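Local coordinates for protein ESSB (Geobacillus thermodenitrificans, PDB 2YNQ) that is an integral membrane component of the type VII secretion system and probably helps build the secretion apparatus, this part being its extracellular domain, at residues D[17-22]-D[47-52]; D[55-60]-D[65-70]; D[91-96]-D[103-108]. All coordinates share one frame; numbering follows the deposited sequence. Where two conformers were deposited one is given.

Along the chain the three contacts follow one another in series, within a single all-helical domain. Contact 1 brings the end of helix 7-19 to helix 41-53; contact 2 folds the chain on either side of the short helix 59-64; contact 3 is the hairpin of helices 89-99 and 102-118. The centres of contacts 1 and 2 lie about 15 Å apart, and V52 and I69 pack between them. Centre to centre, contact 2 is about 13 Å from contact 3, which it meets through V65, L104 and Y107. Contacts 1 and 3, whose centres are about 22 Å apart, do not touch; contact 2 touches both and so lies between them. All three reach the second subunit, contact 3 only through V106.

Contact 1: residues D[17-22]-D[47-52]. With NA (sodium ion), chain G.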
loop_
_atom_site.group_PDB
_atom_site.type_symbol
_atom_site.label_atom_id
_atom_site.label_comp_id
_atom_site.label_asym_id
_atom_site.label_seq_id
_atom_site.Cartn_x
_atom_site.Cartn_y
_atom_site.Cartn_z
ATOM N N GLU D 17 0.097 10.389 -24.160
ATOM C CA GLU D 17 1.496 10.252 -24.514
ATOM C C GLU D 17 2.335 9.644 -23.377
ATOM O O GLU D 17 3.264 8.873 -23.617
ATOM C CB GLU D 17 2.065 11.602 -24.975
ATOM C CG GLU D 17 3.571 11.608 -25.198
ATOM C CD GLU D 17 4.087 12.873 -25.891
ATOM O OE1 GLU D 17 3.272 13.709 -26.358
ATOM O OE2 GLU D 17 5.319 13.022 -25.983
ATOM N N LEU D 18 2.020 10.013 -22.141
ATOM C CA LEU D 18 2.787 9.529 -20.988
ATOM C C LEU D 18 2.371 8.108 -20.640
ATOM O O LEU D 18 3.224 7.261 -20.371
ATOM C CB LEU D 18 2.632 10.460 -19.790
ATOM C CG LEU D 18 3.171 11.879 -20.000
ATOM C CD1 LEU D 18 2.457 12.781 -19.016
ATOM C CD2 LEU D 18 4.701 11.977 -19.838
ATOM N N PHE D 19 1.074 7.838 -20.722
ATOM C CA PHE D 19 0.569 6.509 -20.418
ATOM C C PHE D 19 1.091 5.431 -21.344
ATOM O O PHE D 19 1.485 4.340 -20.892
ATOM C CB PHE D 19 -0.949 6.475 -20.417
ATOM C CG PHE D 19 -1.498 5.149 -20.021
ATOM C CD1 PHE D 19 -1.476 4.751 -18.672
ATOM C CD2 PHE D 19 -2.016 4.282 -20.989
ATOM C CE1 PHE D 19 -1.958 3.518 -18.298
ATOM C CE2 PHE D 19 -2.498 3.032 -20.623
ATOM C CZ PHE D 19 -2.478 2.647 -19.271
ATOM N N LEU D 20 1.099 5.732 -22.644
ATOM C CA LEU D 20 1.589 4.798 -23.656
ATOM C C LEU D 20 3.060 4.429 -23.448
ATOM O O LEU D 20 3.539 3.462 -24.038
ATOM C CB LEU D 20 1.361 5.372 -25.051
ATOM C CG LEU D 20 -0.103 5.339 -25.471
ATOM C CD1 LEU D 20 -0.269 5.902 -26.857
ATOM C CD2 LEU D 20 -0.611 3.918 -25.411
ATOM N N GLN D 21 3.731 5.205 -22.588
ATOM C CA GLN D 21 5.120 5.028 -22.175
ATOM C C GLN D 21 5.260 4.515 -20.748
ATOM O O GLN D 21 6.386 4.487 -20.217
ATOM C CB GLN D 21 5.799 6.390 -22.128
ATOM C CG GLN D 21 6.403 6.826 -23.370
ATOM C CD GLN D 21 6.958 8.221 -23.240
ATOM O OE1 GLN D 21 8.158 8.394 -22.999
ATOM N NE2 GLN D 21 6.098 9.228 -23.403
ATOM N N ASN D 22 4.128 4.215 -20.100
ATOM C CA ASN D 22 4.104 3.733 -18.707
ATOM C C ASN D 22 4.564 4.774 -17.697
ATOM O O ASN D 22 5.098 4.441 -16.652
ATOM C CB ASN D 22 4.974 2.491 -18.560
ATOM C CG ASN D 22 4.757 1.491 -19.666
ATOM O OD1 ASN D 22 3.629 1.038 -19.891
ATOM N ND2 ASN D 22 5.847 1.110 -20.356
ATOM N N LEU D 47 -5.899 6.945 -16.171
ATOM C CA LEU D 47 -5.705 7.445 -14.809
ATOM C C LEU D 47 -5.834 6.313 -13.784
ATOM O O LEU D 47 -4.960 6.111 -12.941
ATOM C CB LEU D 47 -6.708 8.561 -14.502
ATOM C CG LEU D 47 -6.470 9.368 -13.217
ATOM C CD1 LEU D 47 -4.998 9.845 -13.104
ATOM C CD2 LEU D 47 -7.452 10.558 -13.102
ATOM N N ALA D 48 -6.901 5.536 -13.923
ATOM C CA ALA D 48 -7.189 4.472 -12.999
ATOM C C ALA D 48 -6.099 3.434 -13.079
ATOM O O ALA D 48 -5.639 2.947 -12.041
ATOM C CB ALA D 48 -8.558 3.871 -13.266
ATOM N N SER D 49 -5.641 3.122 -14.289
ATOM C CA SER D 49 -4.548 2.155 -14.409
ATOM C C SER D 49 -3.355 2.723 -13.723
ATOM O O SER D 49 -2.670 2.012 -12.996
ATOM C CB SER D 49 -4.175 1.797 -15.857
ATOM O OG SER D 49 -5.299 1.311 -16.555
ATOM N N SER D 50 -3.123 4.016 -13.917
ATOM C CA SER D 50 -1.924 4.621 -13.364
ATOM C C SER D 50 -1.971 4.580 -11.836
ATOM O O SER D 50 -0.965 4.243 -11.207
ATOM C CB SER D 50 -1.715 6.034 -13.884
ATOM O OG SER D 50 -1.490 6.011 -15.282
ATOM N N TYR D 51 -3.128 4.877 -11.242
ATOM C CA TYR D 51 -3.236 4.780 -9.793
ATOM C C TYR D 51 -3.091 3.353 -9.321
ATOM O O TYR D 51 -2.328 3.072 -8.383
ATOM C CB TYR D 51 -4.547 5.373 -9.279
ATOM C CG TYR D 51 -4.544 6.877 -9.179
ATOM C CD1 TYR D 51 -3.657 7.544 -8.327
ATOM C CD2 TYR D 51 -5.426 7.631 -9.933
ATOM C CE1 TYR D 51 -3.673 8.948 -8.214
ATOM C CE2 TYR D 51 -5.455 9.016 -9.841
ATOM C CZ TYR D 51 -4.581 9.669 -8.985
ATOM O OH TYR D 51 -4.638 11.041 -8.922
ATOM N N VAL D 52 -3.793 2.440 -9.977
ATOM C CA VAL D 52 -3.791 1.071 -9.507
ATOM C C VAL D 52 -2.395 0.458 -9.626
ATOM O O VAL D 52 -2.005 -0.347 -8.787
ATOM C CB VAL D 52 -4.915 0.207 -10.185
ATOM C CG1 VAL D 52 -4.340 -0.863 -11.095
ATOM C CG2 VAL D 52 -5.716 -0.495 -9.124
HETATM NA NA NA G . 8.903 4.197 -20.028
HETATM O O HOH W 1 9.435 5.964 -21.674
HETATM O O HOH W 2 8.597 2.926 -22.382
HETATM O O HOH W 3 11.309 4.018 -20.120
#
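The ring of F19 turns an edge to S50, whose OG lies near the ring plane, 3.6 Å from CD1. S49 comes up obliquely to the same ring, its CB 3.7 Å from CE1 of F19 and also close to CZ. With CG anti to the backbone N (chi1 -176°), the phenyl group reaches across from the last turn of helix 7-19 to helix 41-53, where two successive serines receive it. Neither hydroxyl depends on the ring for a polar partner: S49 OG bonds to the carbonyl of Y45 and S50 OG to that of E46, both one turn back in their own helix. Shortening the phenylalanine to an alanine removes the ring and is likely to open a gap beside the two serines, leaving S49 CB and S50 OG without the group that packs on them.

F19 to N22 form a type I beta turn, with N22 N bonded to F19 O. The amide NE2 of Q21 bonds back to E17 O at 2.9 Å, nearly straight (168°), from above the carbonyl plane. Q21 O binds the sodium ion at 2.5 Å; three waters and Q136 OE1 of the second subunit are its other ligands, and water 1 also donates to Q21 OE1. The positive phi of N22 closes helix 7-19 in a Schellman motif, with a sodium site shared between subunits at its end.

Contact 2: residues D[55-60]-D[65-70]; sequences ESLTEE and VSNNIT. With NA (sodium ion), chain O.
This is a small, mainly apolar contact joining the two ends of helix 59-64, next to a sodium site. On one side T58 is the N-cap residue of the helix, at the end of the incoming chain 55-58; on the other V65 is the first residue to leave helical geometry, on the way to helix 75-85. L57 supplies the link from the entering side. Its CD2 lies 4.3 Å from CG2 of V65, while its other methyl, CD1, stands 4.0 Å from ND2 of N67. The two branches are thus divided between an apolar partner and the nitrogen end of an amide, and the side chains of L57 and N67 run alongside one another with their ends pointing opposite ways. Y107 of helix 102-118 packs against both L57 and V65, and W81 of helix 75-85 against V65 and N67, extending the cluster into the helical core.

N67 joins this packing to the ion. Its chi1 of 68° places CG between the backbone N and the carbonyl carbon, and the amide then divides its work, with ND2 beside the leucine and OD1 on the metal. S66, between the two sodium-binding residues, is the centre of an inverse gamma turn, closed by a weak bond from N67 N to V65 O.

At the start of the helix, T58 OG1 donates to E60 OE1 at 3.1 Å, meeting the carboxylate on its anti side. E59 OE2 forms a salt bridge with R145 of the second subunit, placing this helix start at the dimer interface. The sodium ion is held by V65 O at 2.4 Å, together with R62 O and three waters. The side chain of N67 adds its OD1, 2.6 Å from the sodium ion.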
loop_
_atom_site.group_PDB
_atom_site.type_symbol
_atom_site.label_atom_id
_atom_site.label_comp_id
_atom_site.label_asym_id
_atom_site.label_seq_id
_atom_site.Cartn_x
_atom_site.Cartn_y
_atom_site.Cartn_z
ATOM N N GLU D 55 -0.379 1.746 -6.587
ATOM C CA GLU D 55 -0.913 1.556 -5.235
ATOM C C GLU D 55 -0.011 0.575 -4.467
ATOM O O GLU D 55 0.289 -0.508 -4.956
ATOM C CB GLU D 55 -2.361 1.051 -5.300
ATOM C CG GLU D 55 -3.048 0.883 -3.963
ATOM C CD GLU D 55 -3.391 2.200 -3.276
ATOM O OE1 GLU D 55 -3.241 3.282 -3.882
ATOM O OE2 GLU D 55 -3.810 2.156 -2.103
ATOM N N SER D 56 0.441 0.967 -3.287
ATOM C CA SER D 56 1.268 0.084 -2.437
ATOM C C SER D 56 0.468 -1.050 -1.858
ATOM O O SER D 56 0.025 -0.959 -0.737
ATOM C CB SER D 56 1.826 0.853 -1.253
ATOM O OG SER D 56 2.658 1.890 -1.708
ATOM N N LEU D 57 0.291 -2.111 -2.622
ATOM C CA LEU D 57 -0.391 -3.302 -2.162
ATOM C C LEU D 57 0.636 -4.386 -1.928
ATOM O O LEU D 57 1.543 -4.567 -2.736
ATOM C CB LEU D 57 -1.395 -3.779 -3.219
ATOM C CG LEU D 57 -2.549 -2.861 -3.604
ATOM C CD1 LEU D 57 -3.074 -3.227 -4.964
ATOM C CD2 LEU D 57 -3.666 -2.955 -2.594
ATOM N N THR D 58 0.505 -5.117 -0.827
ATOM C CA THR D 58 1.285 -6.347 -0.659
ATOM C C THR D 58 0.681 -7.370 -1.608
ATOM O O THR D 58 -0.446 -7.194 -2.112
ATOM C CB THR D 58 1.161 -6.926 0.751
ATOM O OG1 THR D 58 -0.209 -7.269 0.980
ATOM C CG2 THR D 58 1.632 -5.927 1.808
ATOM N N GLU D 59 1.419 -8.444 -1.833
ATOM C CA GLU D 59 0.952 -9.558 -2.623
ATOM C C GLU D 59 -0.410 -10.089 -2.122
ATOM O O GLU D 59 -1.297 -10.391 -2.929
ATOM C CB GLU D 59 2.014 -10.663 -2.591
ATOM C CG GLU D 59 2.072 -11.514 -3.832
ATOM C CD GLU D 59 2.037 -10.686 -5.099
ATOM O OE1 GLU D 59 2.985 -9.886 -5.341
ATOM O OE2 GLU D 59 1.045 -10.838 -5.848
ATOM N N GLU D 60 -0.574 -10.186 -0.800
ATOM C CA GLU D 60 -1.837 -10.622 -0.210
ATOM C C GLU D 60 -2.996 -9.677 -0.565
ATOM O O GLU D 60 -4.060 -10.138 -1.000
ATOM C CB GLU D 60 -1.738 -10.755 1.318
ATOM C CG GLU D 60 -0.730 -11.782 1.818
ATOM C CD GLU D 60 0.721 -11.280 1.818
ATOM O OE1 GLU D 60 0.976 -10.048 1.866
ATOM O OE2 GLU D 60 1.611 -12.151 1.781
ATOM N N VAL D 65 -8.010 -7.891 -3.605
ATOM C CA VAL D 65 -8.839 -6.807 -4.167
ATOM C C VAL D 65 -9.035 -6.892 -5.675
ATOM O O VAL D 65 -8.228 -7.497 -6.379
ATOM C CB VAL D 65 -8.315 -5.379 -3.798
ATOM C CG1 VAL D 65 -8.352 -5.157 -2.308
ATOM C CG2 VAL D 65 -6.918 -5.109 -4.380
ATOM N N SER D 66 -10.109 -6.276 -6.165
ATOM C CA SER D 66 -10.397 -6.219 -7.602
ATOM C C SER D 66 -9.624 -5.067 -8.218
ATOM O O SER D 66 -10.193 -3.998 -8.460
ATOM C CB SER D 66 -11.885 -5.971 -7.853
ATOM O OG SER D 66 -12.690 -7.062 -7.468
ATOM N N ASN D 67 -8.333 -5.276 -8.462
ATOM C CA ASN D 67 -7.481 -4.216 -8.968
ATOM C C ASN D 67 -7.137 -4.390 -10.451
ATOM O O ASN D 67 -6.243 -3.728 -10.962
ATOM C CB ASN D 67 -6.197 -4.166 -8.154
ATOM C CG ASN D 67 -5.322 -5.390 -8.382
ATOM O OD1 ASN D 67 -5.826 -6.514 -8.568
ATOM N ND2 ASN D 67 -4.015 -5.183 -8.377
ATOM N N ASN D 68 -7.820 -5.285 -11.148
ATOM C CA ASN D 68 -7.591 -5.377 -12.569
ATOM C C ASN D 68 -8.404 -4.324 -13.321
ATOM O O ASN D 68 -9.604 -4.167 -13.065
ATOM C CB ASN D 68 -7.891 -6.782 -13.096
ATOM C CG ASN D 68 -7.497 -6.937 -14.571
ATOM O OD1 ASN D 68 -6.410 -6.487 -14.993
ATOM N ND2 ASN D 68 -8.388 -7.556 -15.368
ATOM N N ILE D 69 -7.749 -3.602 -14.235
ATOM C CA ILE D 69 -8.399 -2.537 -15.019
ATOM C C ILE D 69 -8.177 -2.755 -16.516
ATOM O O ILE D 69 -7.040 -2.872 -16.970
ATOM C CB ILE D 69 -7.867 -1.124 -14.642
ATOM C CG1 ILE D 69 -7.885 -0.894 -13.120
ATOM C CG2 ILE D 69 -8.630 -0.039 -15.406
ATOM C CD1 ILE D 69 -9.101 -0.177 -12.599
ATOM N N THR D 70 -9.267 -2.820 -17.276
ATOM C CA THR D 70 -9.201 -3.028 -18.724
ATOM C C THR D 70 -10.190 -2.105 -19.403
ATOM O O THR D 70 -10.985 -1.431 -18.728
ATOM C CB THR D 70 -9.580 -4.468 -19.118
ATOM O OG1 THR D 70 -11.001 -4.617 -19.018
ATOM C CG2 THR D 70 -8.893 -5.495 -18.236
HETATM NA NA NA O . -6.447 -8.806 -7.418
HETATM O O HOH W 4 -8.351 -8.516 -9.662
HETATM O O HOH W 5 -8.372 -10.359 -7.528
HETATM O O HOH W 6 -5.207 -10.168 -9.064
#

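Contact 3: residues D[91-96]-D[103-108]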
loop_
_atom_site.group_PDB
_atom_site.type_symbol
_atom_site.label_atom_id
_atom_site.label_comp_id
_atom_site.label_asym_id
_atom_site.label_seq_id
_atom_site.Cartn_x
_atom_site.Cartn_y
_atom_site.Cartn_z
ATOM N N GLU D 91 -15.150 8.848 -0.547
ATOM C CA GLU D 91 -15.728 8.718 -1.862
ATOM C C GLU D 91 -15.556 7.280 -2.379
ATOM O O GLU D 91 -16.498 6.682 -2.892
ATOM C CB GLU D 91 -15.055 9.745 -2.771
ATOM C CG GLU D 91 -15.893 10.295 -3.870
ATOM C CD GLU D 91 -17.209 10.910 -3.405
ATOM O OE1 GLU D 91 -17.226 12.083 -2.980
ATOM O OE2 GLU D 91 -18.241 10.226 -3.538
ATOM N N ALA D 92 -14.374 6.703 -2.190
ATOM C CA ALA D 92 -14.121 5.320 -2.607
ATOM C C ALA D 92 -14.968 4.326 -1.796
ATOM O O ALA D 92 -15.498 3.338 -2.345
ATOM C CB ALA D 92 -12.647 4.998 -2.491
ATOM N N LEU D 93 -15.121 4.602 -0.503
ATOM C CA LEU D 93 -15.961 3.772 0.352
ATOM C C LEU D 93 -17.407 3.728 -0.125
ATOM O O LEU D 93 -17.998 2.655 -0.199
ATOM C CB LEU D 93 -15.881 4.205 1.814
ATOM C CG LEU D 93 -16.773 3.490 2.844
ATOM C CD1 LEU D 93 -16.540 1.991 2.862
ATOM C CD2 LEU D 93 -16.578 4.071 4.240
ATOM N N GLU D 94 -17.988 4.867 -0.469
ATOM C CA GLU D 94 -19.402 4.836 -0.825
ATOM C C GLU D 94 -19.605 4.270 -2.245
ATOM O O GLU D 94 -20.648 3.676 -2.528
ATOM C CB GLU D 94 -20.086 6.192 -0.578
ATOM C CG GLU D 94 -21.563 6.100 -0.095
ATOM C CD GLU D 94 -21.750 5.339 1.233
ATOM O OE1 GLU D 94 -20.883 5.425 2.141
ATOM O OE2 GLU D 94 -22.786 4.654 1.367
ATOM N N LEU D 95 -18.601 4.409 -3.113
ATOM C CA LEU D 95 -18.610 3.720 -4.413
ATOM C C LEU D 95 -18.536 2.205 -4.241
ATOM O O LEU D 95 -19.300 1.464 -4.866
ATOM C CB LEU D 95 -17.442 4.186 -5.256
ATOM C CG LEU D 95 -17.414 4.030 -6.771
ATOM C CD1 LEU D 95 -18.790 4.149 -7.433
ATOM C CD2 LEU D 95 -16.542 5.136 -7.282
ATOM N N ALA D 96 -17.634 1.756 -3.370
ATOM C CA ALA D 96 -17.463 0.334 -3.102
ATOM C C ALA D 96 -18.769 -0.270 -2.627
ATOM O O ALA D 96 -19.139 -1.381 -3.030
ATOM C CB ALA D 96 -16.371 0.116 -2.056
ATOM N N ASP D 103 -14.426 -6.880 -0.692
ATOM C CA ASP D 103 -13.029 -6.592 -0.425
ATOM C C ASP D 103 -12.630 -5.177 -0.772
ATOM O O ASP D 103 -11.663 -4.655 -0.207
ATOM C CB ASP D 103 -12.148 -7.626 -1.098
ATOM C CG ASP D 103 -12.520 -9.043 -0.675
ATOM O OD1 ASP D 103 -12.865 -9.245 0.516
ATOM O OD2 ASP D 103 -12.502 -9.947 -1.523
ATOM N N LEU D 104 -13.396 -4.535 -1.656
ATOM C CA LEU D 104 -13.155 -3.147 -1.959
ATOM C C LEU D 104 -13.678 -2.270 -0.828
ATOM O O LEU D 104 -13.053 -1.266 -0.485
ATOM C CB LEU D 104 -13.725 -2.747 -3.335
ATOM C CG LEU D 104 -13.027 -3.311 -4.592
ATOM C CD1 LEU D 104 -13.507 -2.597 -5.850
ATOM C CD2 LEU D 104 -11.519 -3.249 -4.531
ATOM N N ILE D 105 -14.802 -2.648 -0.235
ATOM C CA ILE D 105 -15.314 -1.933 0.937
ATOM C C ILE D 105 -14.296 -2.053 2.051
ATOM O O ILE D 105 -13.917 -1.054 2.666
ATOM C CB ILE D 105 -16.695 -2.458 1.416
ATOM C CG1 ILE D 105 -17.745 -2.291 0.302
ATOM C CG2 ILE D 105 -17.118 -1.750 2.707
ATOM C CD1 ILE D 105 -19.098 -3.019 0.541
ATOM N N VAL D 106 -13.807 -3.261 2.286
ATOM C CA VAL D 106 -12.812 -3.437 3.327
ATOM C C VAL D 106 -11.577 -2.588 3.049
ATOM O O VAL D 106 -11.060 -1.918 3.953
ATOM C CB VAL D 106 -12.405 -4.911 3.511
ATOM C CG1 VAL D 106 -11.188 -4.997 4.391
ATOM C CG2 VAL D 106 -13.558 -5.712 4.092
ATOM N N TYR D 107 -11.099 -2.606 1.812
ATOM C CA TYR D 107 -9.887 -1.849 1.500
ATOM C C TYR D 107 -10.078 -0.342 1.720
ATOM O O TYR D 107 -9.196 0.345 2.262
ATOM C CB TYR D 107 -9.426 -2.132 0.086
ATOM C CG TYR D 107 -8.073 -1.568 -0.186
ATOM C CD1 TYR D 107 -6.927 -2.202 0.305
ATOM C CD2 TYR D 107 -7.925 -0.398 -0.921
ATOM C CE1 TYR D 107 -5.671 -1.687 0.068
ATOM C CE2 TYR D 107 -6.666 0.127 -1.183
ATOM C CZ TYR D 107 -5.551 -0.514 -0.681
ATOM O OH TYR D 107 -4.308 0.023 -0.903
ATOM N N ALA D 108 -11.243 0.163 1.330
ATOM C CA ALA D 108 -11.571 1.561 1.521
ATOM C C ALA D 108 -11.719 1.906 3.010
ATOM O O ALA D 108 -11.289 2.970 3.461
ATOM C CB ALA D 108 -12.826 1.899 0.752
#
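L93 carries CG anti to its backbone N (chi1 176°), and this torsion together with chi2 (57°) brings CD1 over to I105, although the side chain leaves the backbone to one side of the facing helix. In I105 it is CG2 that lies anti to the backbone N, whereas CG1 lies anti to the carbonyl carbon. These two branches serve different partners: CG2 receives CD1 of L93 at 3.8 Å, and CG1 comes to 3.6 Å from CB of A96. The L93 and I105 side chains lie roughly perpendicular, and CD1 of L93 also nears the I105 carbonyl O.

Alanines fill the positions where the backbones come nearest. A108 CB presses on the main chain of the facing helix, 3.7 Å from CA of L93, and also lies near CB of A92. At the other end, A96 CB points toward helix 102-118 and sits between I105 and L104, whose CB is 4.1 Å from it. With only methyl groups at A96 and A108, the axes of the two segments can approach to 8.4 Å, at 163° between their directions.

All six touching residues are buried. I105 also packs on Y141 of helix 124-152, and L104 on Y77 of helix 75-85 and on V65, so neighbouring helices and the loop by the sodium site pack against the pair. Helices 89-99 and 102-118, joined by a very short connection, thus form an antiparallel helical hairpin, with an interface of alanines together with L93 and I105, in the interior of this all-helical domain.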